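Local coordinates for protein malonyl CoA-ACP transacylase (Xanthomonas oryzae pv. oryzae, PDB 3R97) that probably transfers the malonyl group of malonyl-CoA to holo acyl carrier protein, giving malonyl-ACP and free CoA, at residues M1-L6 against I271-E276; L18-E23 against A48-G53; A36-G41 against L107-G112; T80-Q85 against G307-W312; P166-I171 against S284-R289. All blocks are in the same frame, centred on the assembly; numbering follows the deposited sequence.

Contact 1: M1-L6 against I271-E276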
# COMPACT_ATOMS: atom_id res chain seq x y z
N MET A 1 13.98 -19.71 12.98
CA MET A 1 13.32 -18.37 13.10
C MET A 1 12.90 -17.79 11.70
O MET A 1 11.74 -17.93 11.29
CB MET A 1 14.21 -17.39 13.89
CG MET A 1 15.71 -17.36 13.41
SD MET A 1 16.47 -15.69 13.09
CE MET A 1 18.13 -16.19 12.53
N THR A 2 13.86 -17.19 10.97
CA THR A 2 13.66 -16.58 9.64
C THR A 2 13.64 -17.62 8.50
O THR A 2 14.54 -18.45 8.38
CB THR A 2 14.70 -15.40 9.37
OG1 THR A 2 14.54 -14.88 8.04
CG2 THR A 2 16.13 -15.85 9.53
N GLU A 3 12.59 -17.61 7.68
CA GLU A 3 12.51 -18.54 6.55
C GLU A 3 12.80 -17.80 5.22
O GLU A 3 12.09 -16.87 4.85
CB GLU A 3 11.15 -19.29 6.58
CG GLU A 3 10.66 -19.95 5.28
CD GLU A 3 11.51 -21.14 4.83
OE1 GLU A 3 12.05 -21.89 5.68
OE2 GLU A 3 11.62 -21.32 3.59
N SER A 4 13.85 -18.23 4.51
CA SER A 4 14.46 -17.44 3.44
C SER A 4 13.63 -17.36 2.16
O SER A 4 13.88 -16.50 1.30
CB SER A 4 15.84 -18.02 3.12
OG SER A 4 15.66 -19.24 2.40
N THR A 5 12.67 -18.28 1.99
CA THR A 5 11.79 -18.28 0.85
C THR A 5 10.46 -17.49 1.10
O THR A 5 9.62 -17.46 0.20
CB THR A 5 11.46 -19.71 0.36
OG1 THR A 5 10.57 -20.35 1.32
CG2 THR A 5 12.75 -20.58 0.12
N LEU A 6 10.30 -16.87 2.30
CA LEU A 6 9.03 -16.24 2.70
C LEU A 6 9.11 -14.72 2.84
O LEU A 6 10.03 -14.21 3.46
CB LEU A 6 8.47 -16.86 4.00
CG LEU A 6 7.22 -16.32 4.68
CD1 LEU A 6 5.87 -16.70 3.97
CD2 LEU A 6 7.22 -16.83 6.13
N ILE A 271 12.55 -15.67 -2.96
CA ILE A 271 11.20 -15.75 -2.38
C ILE A 271 10.27 -16.57 -3.29
O ILE A 271 10.12 -16.25 -4.47
CB ILE A 271 10.55 -14.33 -2.15
CG1 ILE A 271 11.37 -13.48 -1.16
CG2 ILE A 271 9.14 -14.52 -1.53
CD1 ILE A 271 11.57 -14.10 0.19
N THR A 272 9.63 -17.60 -2.73
CA THR A 272 8.67 -18.40 -3.50
C THR A 272 7.32 -18.36 -2.76
O THR A 272 6.30 -18.84 -3.28
CB THR A 272 9.12 -19.87 -3.59
OG1 THR A 272 9.29 -20.35 -2.27
CG2 THR A 272 10.49 -20.05 -4.30
N ARG A 273 7.28 -17.81 -1.56
CA ARG A 273 6.03 -17.76 -0.77
C ARG A 273 5.77 -16.39 -0.20
O ARG A 273 6.66 -15.78 0.40
CB ARG A 273 6.05 -18.77 0.40
CG ARG A 273 6.27 -20.22 -0.05
CD ARG A 273 6.21 -21.30 1.07
NE ARG A 273 7.55 -21.75 1.33
CZ ARG A 273 8.17 -22.81 0.77
NH1 ARG A 273 7.55 -23.65 -0.06
NH2 ARG A 273 9.43 -23.06 1.09
N ILE A 274 4.53 -15.93 -0.34
CA ILE A 274 4.12 -14.59 0.03
C ILE A 274 2.77 -14.59 0.76
O ILE A 274 1.79 -15.14 0.26
CB ILE A 274 4.12 -13.63 -1.21
CG1 ILE A 274 5.49 -13.62 -1.87
CG2 ILE A 274 3.73 -12.20 -0.79
CD1 ILE A 274 5.55 -12.90 -3.17
N ALA A 275 2.76 -13.98 1.94
CA ALA A 275 1.57 -13.82 2.75
C ALA A 275 1.18 -12.38 2.64
O ALA A 275 2.03 -11.50 2.83
CB ALA A 275 1.81 -14.21 4.22
N GLU A 276 -0.09 -12.15 2.31
CA GLU A 276 -0.64 -10.79 2.21
C GLU A 276 -1.13 -10.51 3.60
O GLU A 276 -2.08 -11.16 4.09
CB GLU A 276 -1.74 -10.65 1.15
CG GLU A 276 -2.39 -9.23 1.07
CD GLU A 276 -3.25 -9.04 -0.17
OE1 GLU A 276 -3.60 -10.07 -0.80
OE2 GLU A 276 -3.56 -7.88 -0.56

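Contact 2: L18-E23 against A48-G53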
# COMPACT_ATOMS: atom_id res chain seq x y z
N LEU A 18 -15.70 -2.13 5.49
CA LEU A 18 -16.49 -2.13 6.71
C LEU A 18 -16.43 -3.50 7.31
O LEU A 18 -16.74 -4.44 6.62
CB LEU A 18 -17.93 -1.88 6.37
CG LEU A 18 -18.54 -0.53 6.76
CD1 LEU A 18 -20.12 -0.72 6.85
CD2 LEU A 18 -17.98 0.08 8.06
N GLY A 19 -16.04 -3.65 8.58
CA GLY A 19 -15.99 -5.00 9.20
C GLY A 19 -14.69 -5.76 8.96
O GLY A 19 -14.57 -6.93 9.34
N MET A 20 -13.69 -5.12 8.35
CA MET A 20 -12.43 -5.83 8.12
C MET A 20 -11.86 -6.39 9.44
O MET A 20 -11.93 -5.73 10.50
CB MET A 20 -11.44 -4.92 7.35
CG MET A 20 -10.88 -3.75 8.15
SD MET A 20 -9.94 -2.70 7.05
CE MET A 20 -9.49 -1.27 8.07
N LEU A 21 -11.35 -7.62 9.38
CA LEU A 21 -10.82 -8.36 10.54
C LEU A 21 -11.84 -8.70 11.64
O LEU A 21 -11.47 -9.19 12.73
CB LEU A 21 -9.61 -7.64 11.14
CG LEU A 21 -8.43 -7.22 10.25
CD1 LEU A 21 -7.23 -6.88 11.11
CD2 LEU A 21 -8.04 -8.28 9.26
N ALA A 22 -13.11 -8.44 11.39
CA ALA A 22 -14.14 -8.73 12.38
C ALA A 22 -13.99 -10.13 12.91
O ALA A 22 -13.96 -10.33 14.12
CB ALA A 22 -15.60 -8.49 11.83
N GLU A 23 -13.91 -11.09 12.01
CA GLU A 23 -13.98 -12.48 12.40
C GLU A 23 -12.71 -12.96 13.11
O GLU A 23 -12.78 -13.87 13.94
CB GLU A 23 -14.34 -13.38 11.19
CG GLU A 23 -15.68 -13.00 10.57
CD GLU A 23 -15.91 -13.63 9.19
OE1 GLU A 23 -15.04 -13.51 8.25
OE2 GLU A 23 -16.98 -14.24 9.05
N ALA A 48 -13.57 1.52 15.84
CA ALA A 48 -14.97 1.88 15.77
C ALA A 48 -15.32 2.31 14.35
O ALA A 48 -16.31 1.88 13.81
CB ALA A 48 -15.33 3.02 16.80
N LEU A 49 -14.45 3.12 13.73
CA LEU A 49 -14.66 3.61 12.39
C LEU A 49 -14.72 2.45 11.36
O LEU A 49 -15.60 2.42 10.48
CB LEU A 49 -13.51 4.56 12.07
CG LEU A 49 -13.53 5.16 10.67
CD1 LEU A 49 -14.95 5.86 10.36
CD2 LEU A 49 -12.38 6.17 10.56
N SER A 50 -13.80 1.50 11.47
CA SER A 50 -13.68 0.43 10.47
C SER A 50 -14.76 -0.69 10.64
O SER A 50 -15.16 -1.32 9.64
CB SER A 50 -12.24 -0.08 10.46
OG SER A 50 -11.97 -0.72 11.67
N GLN A 51 -15.27 -0.88 11.87
CA GLN A 51 -16.34 -1.87 12.12
C GLN A 51 -17.72 -1.28 11.91
O GLN A 51 -18.58 -1.92 11.28
CB GLN A 51 -16.28 -2.47 13.53
CG GLN A 51 -14.94 -3.17 13.88
CD GLN A 51 -14.42 -4.06 12.72
OE1 GLN A 51 -14.99 -5.10 12.44
NE2 GLN A 51 -13.35 -3.62 12.05
N GLY A 52 -17.95 -0.08 12.46
CA GLY A 52 -19.28 0.53 12.43
C GLY A 52 -19.53 1.65 11.41
O GLY A 52 -20.66 2.04 11.20
N GLY A 53 -18.48 2.19 10.79
CA GLY A 53 -18.61 3.35 9.88
C GLY A 53 -18.41 4.67 10.61
O GLY A 53 -18.01 4.72 11.75

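Contact 3: A36-G41 against L107-G112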
# COMPACT_ATOMS: atom_id res chain seq x y z
N ALA A 36 -6.40 -0.14 19.27
CA ALA A 36 -6.40 0.96 20.31
C ALA A 36 -5.05 1.72 20.37
O ALA A 36 -5.02 2.92 20.56
CB ALA A 36 -6.77 0.44 21.73
N GLU A 37 -3.96 0.98 20.19
CA GLU A 37 -2.61 1.51 20.26
C GLU A 37 -2.35 2.38 19.04
O GLU A 37 -1.78 3.46 19.17
CB GLU A 37 -1.60 0.34 20.34
CG GLU A 37 -0.12 0.73 20.32
CD GLU A 37 0.84 -0.48 20.35
OE1 GLU A 37 0.45 -1.61 20.75
OE2 GLU A 37 2.01 -0.30 19.94
N ALA A 38 -2.76 1.91 17.86
CA ALA A 38 -2.71 2.69 16.64
C ALA A 38 -3.58 3.94 16.78
O ALA A 38 -3.13 5.05 16.44
CB ALA A 38 -3.15 1.86 15.43
N SER A 39 -4.79 3.76 17.33
CA SER A 39 -5.74 4.86 17.57
C SER A 39 -5.18 6.07 18.35
O SER A 39 -5.47 7.21 17.98
CB SER A 39 -7.06 4.34 18.17
OG SER A 39 -7.70 3.45 17.26
N GLU A 40 -4.35 5.80 19.37
CA GLU A 40 -3.61 6.84 20.10
C GLU A 40 -2.69 7.72 19.21
O GLU A 40 -2.65 8.96 19.36
CB GLU A 40 -2.76 6.21 21.23
CG GLU A 40 -3.57 5.72 22.45
CD GLU A 40 -4.41 6.87 23.00
OE1 GLU A 40 -3.83 7.94 23.29
OE2 GLU A 40 -5.64 6.72 23.07
N GLY A 41 -1.95 7.09 18.29
CA GLY A 41 -1.13 7.87 17.39
C GLY A 41 -1.94 8.59 16.35
O GLY A 41 -1.62 9.75 16.03
N LEU A 107 9.60 1.98 12.90
CA LEU A 107 8.72 2.95 13.60
C LEU A 107 7.83 2.20 14.60
O LEU A 107 7.43 1.07 14.32
CB LEU A 107 7.79 3.58 12.59
CG LEU A 107 8.41 4.63 11.64
CD1 LEU A 107 7.34 5.20 10.67
CD2 LEU A 107 9.04 5.75 12.42
N SER A 108 7.53 2.82 15.75
CA SER A 108 6.55 2.30 16.71
C SER A 108 5.22 2.36 15.98
O SER A 108 5.11 3.11 15.02
CB SER A 108 6.48 3.21 17.97
OG SER A 108 5.81 4.43 17.63
N LEU A 109 4.19 1.64 16.46
CA LEU A 109 2.91 1.55 15.75
C LEU A 109 2.31 2.92 15.90
O LEU A 109 1.66 3.48 14.99
CB LEU A 109 2.02 0.55 16.46
CG LEU A 109 0.81 -0.15 15.85
CD1 LEU A 109 -0.09 -0.68 16.94
CD2 LEU A 109 0.01 0.61 14.76
N HIS A 110 2.53 3.47 17.10
CA HIS A 110 1.95 4.75 17.50
C HIS A 110 2.44 5.80 16.49
O HIS A 110 1.62 6.46 15.83
CB HIS A 110 2.40 5.07 18.95
CG HIS A 110 2.05 6.46 19.39
ND1 HIS A 110 0.94 6.73 20.18
CD2 HIS A 110 2.60 7.66 19.10
CE1 HIS A 110 0.84 8.03 20.36
NE2 HIS A 110 1.83 8.62 19.72
N ASP A 111 3.76 5.97 16.37
CA ASP A 111 4.35 6.85 15.34
C ASP A 111 3.90 6.55 13.90
O ASP A 111 3.60 7.48 13.16
CB ASP A 111 5.89 6.91 15.40
CG ASP A 111 6.40 7.62 16.65
OD1 ASP A 111 7.61 7.52 16.96
OD2 ASP A 111 5.56 8.28 17.31
N GLY A 112 3.88 5.28 13.50
CA GLY A 112 3.46 4.92 12.15
C GLY A 112 2.08 5.47 11.88
O GLY A 112 1.84 6.10 10.84
O HOH W 1 -0.24 4.45 21.28

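Contact 4: T80-Q85 against G307-W312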
# COMPACT_ATOMS: atom_id res chain seq x y z
N THR A 80 3.11 -13.45 14.24
CA THR A 80 4.30 -13.53 15.07
C THR A 80 4.09 -14.23 16.42
O THR A 80 4.91 -15.13 16.78
CB THR A 80 4.86 -12.14 15.30
OG1 THR A 80 5.30 -11.65 14.05
CG2 THR A 80 6.05 -12.22 16.26
N ALA A 81 3.04 -13.84 17.15
CA ALA A 81 2.65 -14.48 18.42
C ALA A 81 2.38 -15.99 18.31
O ALA A 81 2.70 -16.76 19.24
CB ALA A 81 1.39 -13.80 19.04
N GLN A 82 1.77 -16.39 17.19
CA GLN A 82 1.42 -17.79 16.94
C GLN A 82 2.57 -18.60 16.30
O GLN A 82 2.36 -19.74 15.81
CB GLN A 82 0.11 -17.89 16.13
CG GLN A 82 -1.14 -17.37 16.88
CD GLN A 82 -2.45 -18.05 16.46
OE1 GLN A 82 -3.38 -18.22 17.26
NE2 GLN A 82 -2.52 -18.44 15.20
N ARG A 83 3.78 -18.01 16.31
CA ARG A 83 5.04 -18.69 15.90
C ARG A 83 5.05 -19.15 14.43
O ARG A 83 5.75 -20.12 14.07
CB ARG A 83 5.37 -19.88 16.83
CG ARG A 83 5.33 -19.57 18.32
CD ARG A 83 6.51 -20.27 19.00
NE ARG A 83 7.75 -19.48 18.84
CZ ARG A 83 8.97 -19.99 18.70
NH1 ARG A 83 9.13 -21.32 18.67
NH2 ARG A 83 10.02 -19.18 18.58
N GLY A 84 4.30 -18.45 13.58
CA GLY A 84 4.49 -18.59 12.15
C GLY A 84 5.96 -18.32 11.83
O GLY A 84 6.72 -17.78 12.66
N GLN A 85 6.38 -18.69 10.63
CA GLN A 85 7.78 -18.43 10.20
C GLN A 85 7.99 -16.91 10.05
O GLN A 85 7.05 -16.19 9.75
CB GLN A 85 8.10 -19.17 8.89
CG GLN A 85 8.06 -20.71 9.02
CD GLN A 85 8.03 -21.44 7.66
OE1 GLN A 85 8.14 -20.82 6.59
NE2 GLN A 85 7.86 -22.77 7.71
N GLY A 307 -5.17 -21.55 7.12
CA GLY A 307 -4.60 -22.30 5.99
C GLY A 307 -3.10 -22.00 5.82
O GLY A 307 -2.30 -22.90 5.51
N ALA A 308 -2.73 -20.71 5.99
CA ALA A 308 -1.34 -20.29 5.81
C ALA A 308 -0.45 -20.78 6.97
O ALA A 308 0.62 -21.29 6.70
CB ALA A 308 -1.23 -18.78 5.64
N LEU A 309 -0.91 -20.63 8.23
CA LEU A 309 -0.22 -21.18 9.42
C LEU A 309 0.05 -22.64 9.26
O LEU A 309 1.16 -23.07 9.52
CB LEU A 309 -1.02 -21.06 10.73
CG LEU A 309 -0.55 -20.15 11.87
CD1 LEU A 309 -1.13 -20.61 13.24
CD2 LEU A 309 0.98 -19.96 11.90
N ASP A 310 -0.97 -23.41 8.88
CA ASP A 310 -0.77 -24.83 8.72
C ASP A 310 0.34 -25.09 7.71
O ASP A 310 1.29 -25.77 8.01
CB ASP A 310 -2.04 -25.57 8.35
CG ASP A 310 -1.83 -27.07 8.34
OD1 ASP A 310 -1.79 -27.66 7.24
OD2 ASP A 310 -1.64 -27.64 9.43
N ALA A 311 0.26 -24.47 6.53
CA ALA A 311 1.33 -24.61 5.54
C ALA A 311 2.70 -23.98 5.89
O ALA A 311 3.71 -24.51 5.48
CB ALA A 311 0.85 -24.18 4.16
N TRP A 312 2.76 -22.87 6.64
CA TRP A 312 4.04 -22.14 6.88
C TRP A 312 4.44 -21.73 8.36
O TRP A 312 5.02 -20.65 8.57
CB TRP A 312 4.12 -20.86 6.01
CG TRP A 312 3.78 -20.94 4.56
CD1 TRP A 312 3.92 -21.99 3.74
CD2 TRP A 312 3.30 -19.86 3.73
NE1 TRP A 312 3.52 -21.68 2.47
CE2 TRP A 312 3.14 -20.37 2.44
CE3 TRP A 312 2.93 -18.53 3.98
CZ2 TRP A 312 2.67 -19.60 1.40
CZ3 TRP A 312 2.49 -17.77 2.94
CH2 TRP A 312 2.36 -18.29 1.67

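Contact 5: P166-I171 against S284-R289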
# COMPACT_ATOMS: atom_id res chain seq x y z
N PRO A 166 1.81 -6.80 -15.09
CA PRO A 166 1.71 -6.68 -16.57
C PRO A 166 0.26 -6.56 -17.01
O PRO A 166 -0.57 -7.31 -16.57
CB PRO A 166 2.37 -7.96 -17.08
CG PRO A 166 3.41 -8.24 -16.00
CD PRO A 166 2.71 -7.91 -14.71
N GLY A 167 -0.06 -5.55 -17.81
CA GLY A 167 -1.47 -5.24 -18.13
C GLY A 167 -2.34 -4.53 -17.07
O GLY A 167 -3.57 -4.43 -17.25
N GLN A 168 -1.73 -4.07 -15.95
CA GLN A 168 -2.42 -3.23 -14.96
C GLN A 168 -1.54 -2.07 -14.54
O GLN A 168 -0.58 -2.25 -13.78
CB GLN A 168 -2.83 -3.98 -13.70
CG GLN A 168 -3.78 -5.10 -13.95
CD GLN A 168 -3.91 -6.10 -12.77
OE1 GLN A 168 -4.98 -6.26 -12.19
NE2 GLN A 168 -2.82 -6.80 -12.47
N ILE A 169 -1.90 -0.90 -15.04
CA ILE A 169 -1.31 0.34 -14.65
C ILE A 169 -2.47 1.23 -14.19
O ILE A 169 -3.54 1.21 -14.82
CB ILE A 169 -0.64 1.04 -15.88
CG1 ILE A 169 0.65 0.35 -16.23
CG2 ILE A 169 -0.23 2.47 -15.55
CD1 ILE A 169 1.43 1.07 -17.37
N VAL A 170 -2.22 2.00 -13.12
CA VAL A 170 -3.08 3.10 -12.68
C VAL A 170 -2.44 4.39 -13.15
O VAL A 170 -1.27 4.62 -12.93
CB VAL A 170 -3.28 3.11 -11.13
CG1 VAL A 170 -4.30 4.20 -10.66
CG2 VAL A 170 -3.80 1.75 -10.67
N ILE A 171 -3.23 5.25 -13.79
CA ILE A 171 -2.76 6.58 -14.12
C ILE A 171 -3.49 7.60 -13.26
O ILE A 171 -4.56 7.32 -12.75
CB ILE A 171 -2.97 6.92 -15.61
CG1 ILE A 171 -4.47 6.97 -15.96
CG2 ILE A 171 -2.16 5.98 -16.51
CD1 ILE A 171 -4.76 7.58 -17.43
N SER A 284 -2.25 -10.24 -3.51
CA SER A 284 -2.28 -11.64 -3.97
C SER A 284 -2.71 -11.78 -5.44
O SER A 284 -2.08 -12.55 -6.20
CB SER A 284 -3.19 -12.51 -3.07
OG SER A 284 -2.62 -12.59 -1.76
N GLY A 285 -3.80 -11.08 -5.81
CA GLY A 285 -4.25 -11.08 -7.21
C GLY A 285 -3.16 -10.53 -8.16
O GLY A 285 -2.88 -11.13 -9.24
N LEU A 286 -2.55 -9.40 -7.77
CA LEU A 286 -1.47 -8.79 -8.58
C LEU A 286 -0.26 -9.74 -8.70
O LEU A 286 0.29 -9.99 -9.81
CB LEU A 286 -1.04 -7.44 -7.95
CG LEU A 286 -2.08 -6.31 -7.83
CD1 LEU A 286 -1.48 -5.04 -7.15
CD2 LEU A 286 -2.69 -5.93 -9.22
N ILE A 287 0.14 -10.30 -7.56
CA ILE A 287 1.23 -11.29 -7.54
C ILE A 287 1.00 -12.47 -8.50
O ILE A 287 1.94 -12.91 -9.18
CB ILE A 287 1.50 -11.79 -6.13
CG1 ILE A 287 2.11 -10.63 -5.32
CG2 ILE A 287 2.47 -12.96 -6.19
CD1 ILE A 287 2.19 -10.89 -3.81
N LYS A 288 -0.23 -12.98 -8.54
CA LYS A 288 -0.60 -14.06 -9.42
C LYS A 288 -0.31 -13.70 -10.90
O LYS A 288 0.21 -14.54 -11.63
CB LYS A 288 -2.05 -14.49 -9.17
CG LYS A 288 -2.50 -15.73 -10.01
CD LYS A 288 -4.05 -15.67 -10.32
CE LYS A 288 -4.60 -16.84 -11.18
NZ LYS A 288 -6.09 -17.06 -10.97
N ARG A 289 -0.58 -12.45 -11.30
CA ARG A 289 -0.30 -11.93 -12.66
C ARG A 289 1.19 -11.61 -12.91
O ARG A 289 1.68 -11.75 -14.04
CB ARG A 289 -1.16 -10.68 -13.02
CG ARG A 289 -2.69 -10.89 -12.82
CD ARG A 289 -3.63 -9.68 -13.22
NE ARG A 289 -3.11 -8.97 -14.41
CZ ARG A 289 -3.65 -8.95 -15.63
NH1 ARG A 289 -4.80 -9.57 -15.91
NH2 ARG A 289 -3.03 -8.28 -16.60

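Contact 1: M1-L6 against I271-E276
Backbone bonding between the two segments converges on T5, whose carbonyl O accepts from two successive amides. R273 N reaches T5 O at 2.9 Å, almost in line with the C=O bond (167°), whereas T272 N, also 2.9 Å from T5 O, comes in at a more bent angle. One residue on, L6 CA makes a CA-H...O contact of 3.3 Å with R273 O.

A second, polar layer is built from side chains. R273 bends at its third torsion (-107°), which carries the guanidinium back to T5, and NH2 gives a weak bond of 2.9 Å to T5 OG1, its N-H angle being only 125°. The same hydroxyl donates to the anti lone pair of E3 OE2 at 2.7 Å. E3 OE2 also stands at the guanidinium edge, 3.8 Å from R273 NH2, a long salt bridge.

Van der Waals contacts complete the seam: the I271 CD1 methyl lies 3.5 Å from S4 O, and L6 CD1 is 4.1 Å from R273 CB, with W312 touching both L6 and R273. Pairing of L6 with R273 starts the parallel register of strands 6-10 and 273-276, neighbours in the parallel sheet of this acyltransferase's alpha/beta fold.

Contact 2: L18-E23 against A48-G53
The side-chain amide nitrogen of Q51 is shared by two oxygens: Q51 NE2 donates to M20 O at 3.0 Å and to S50 OG at 3.2 Å. The contact exemplifies a beta turn docked on a helix end, for G19 to A22 form a type II turn leading into helix 22-25, while 48-53 closes helix 46-52. Q51 starts with its CB directed away from the turn, and a bend at chi2 (-43°) folds the amide back to it. M20 O receives NE2 in its carbonyl plane, although M20 O itself lies somewhat out of the Q51 amide plane. The hydroxyl of S50 is further engaged by L46 O, so the second acceptor of NE2 is itself tied to the helix.

Backbone bonding adds the shortest link, G19 N to S50 O at 2.7 Å and a fairly straight 165°. Four residues beyond S50 comes P54, which has no N-H to offer this carbonyl, and G19 thus supplies the donor. The oxygen of the same amide, Q51 OE1, rests 3.4 Å from G19 CA and 3.5 Å from A22 CB.

The side chains that flank G19 in sequence add van der Waals contact. The extended M20 chain, which also touches A67, brings CE to 3.8 Å from S50 CB, and L18 CD2 sits 3.5 Å from G53 N.

Contact 3: A36-G41 against L107-G112
E37 opens the contact by laying its extended side chain across L109. With CG anti to the backbone nitrogen (chi1 176°), the chain runs past the leucine, putting E37 CD 3.5 Å from L109 CD1 and OE2 3.6 Å from L109 CB. The carboxylate is engaged by R77 of helix 61-81 through a salt bridge, so its charge is answered there while its carbons, and OE2, pack on L109. The backbone of E37 contributes too: a water donates to E37 O at 2.8 Å and lies 2.8 Å from H110 ND1, in the plane of the imidazole.

Next, A38 presents CB to the other methyl of L109, with A38 CB and L109 CD2 only 3.5 Å apart, tighter than usual carbon packing. L69 and V73 also touch this leucine. E40 passes beside the imidazole, its CB 3.9 Å from H110 ND1.

The helices come closest at G41. Its CA sits over the H110 ring, 3.7 Å from the centroid and 15° off the normal, a CH-pi contact, and the same G41 CA makes a CA-H...O contact of 3.5 Å with H110 O. S108 N-caps the helix that carries H110.

The two segments therefore adhere through methyl packing, C-H contacts and one water bridge, without a direct hydrogen bond between them. The bridging water, bound in the ring plane, probably helps fix the rotation of H110 above G41.

Contact 4: T80-Q85 against G307-W312
The direct hydrogen bond between these segments runs from Q85 N to W312 O, 3.2 Å long with an N-H...O angle of 159° and the donor in the carbonyl plane. The Q85 side chain runs straight past that acceptor: Q85 CB is 3.4 Å and CG 3.1 Å from W312 O, a tight approach. CG is anti to the carbonyl carbon (chi1 -65°), which takes the chain past the carbonyl of W312; the amide meets W312 C and O and does not stack on the indole.

Van der Waals contact is carried by L309, whose two methyls part company. L309 CD1 meets Q82 NE2 at 3.2 Å, a nitrogen that also makes a weak hydrogen bond to Y305 OH. L309 CD2 instead rests 3.8 Å from G84 CA, at the turn following helix 61-81.

W79 sits in the neighbourhood of both polar and apolar parts: it touches L309 and W312, and its NE1 donates to Q85 O. R83, with positive phi, is the C-prime residue of a Schellman motif that ends helix 61-81, with G84 N bonded to W79 O and R83 N to T80 O. The C-terminal helix 302-312 is thereby seated against the Schellman turn that leads into strand 86-92.

Contact 5: P166-I171 against S284-R289
The guanidinium of R289 has Q168 CG over one face and P166 O at its edge. R289 NH2 donates to P166 O at a short 2.6 Å with an N-H...O angle of 159°, and the bond lies close to both the guanidinium plane and the carbonyl plane. The Q168 amide is turned 52° from the guanidinium, so the two flat groups do not stack.

P166 and G167 form the connection of a beta hairpin, joining strands 158-165 and 168-172 of the mixed sheet, which belongs to the small ferredoxin-like subdomain of acyltransferases of this family. Helix 282-290 faces it from the larger alpha/beta part. R289 bends at chi3 (36°), curving towards the hairpin, where S165 OG accepts from its NE. Q168 NE2 stands 2.9 Å from R289 NE; both are donors, so this pair is not a hydrogen bond.

The contact edges towards the active-site region: the side chain of L286 is about 10 Å from that of S94, the predicted nucleophile, and about 4 Å from a bound cyclohexylaminoethanesulfonate, probably from the crystallisation liquor. Facing the hairpin, L286 CD2 lies 3.4 Å from Q168 NE2 and 3.8 Å from Q168 OE1.

In the fold
From the N terminus, the chain opens contact 1 and closes it only 265 residues later, so that contacts 2 and 3 are nested within its loop. Those two interlock, for helix 30-42 runs between the two halves of contact 2 and opens contact 3, tying the early helices to helix 109-126. Contact 4 opens before contact 3 closes, crossing both it and contact 1, and is the last to close, at the C-terminal helix. Contact 5 is nested inside contact 4 and crosses contact 1, linking the mixed sheet to the helix after strand 273-276. Contacts 1 and 4 touch through W312, and contacts 1 and 5 through E276 and S284.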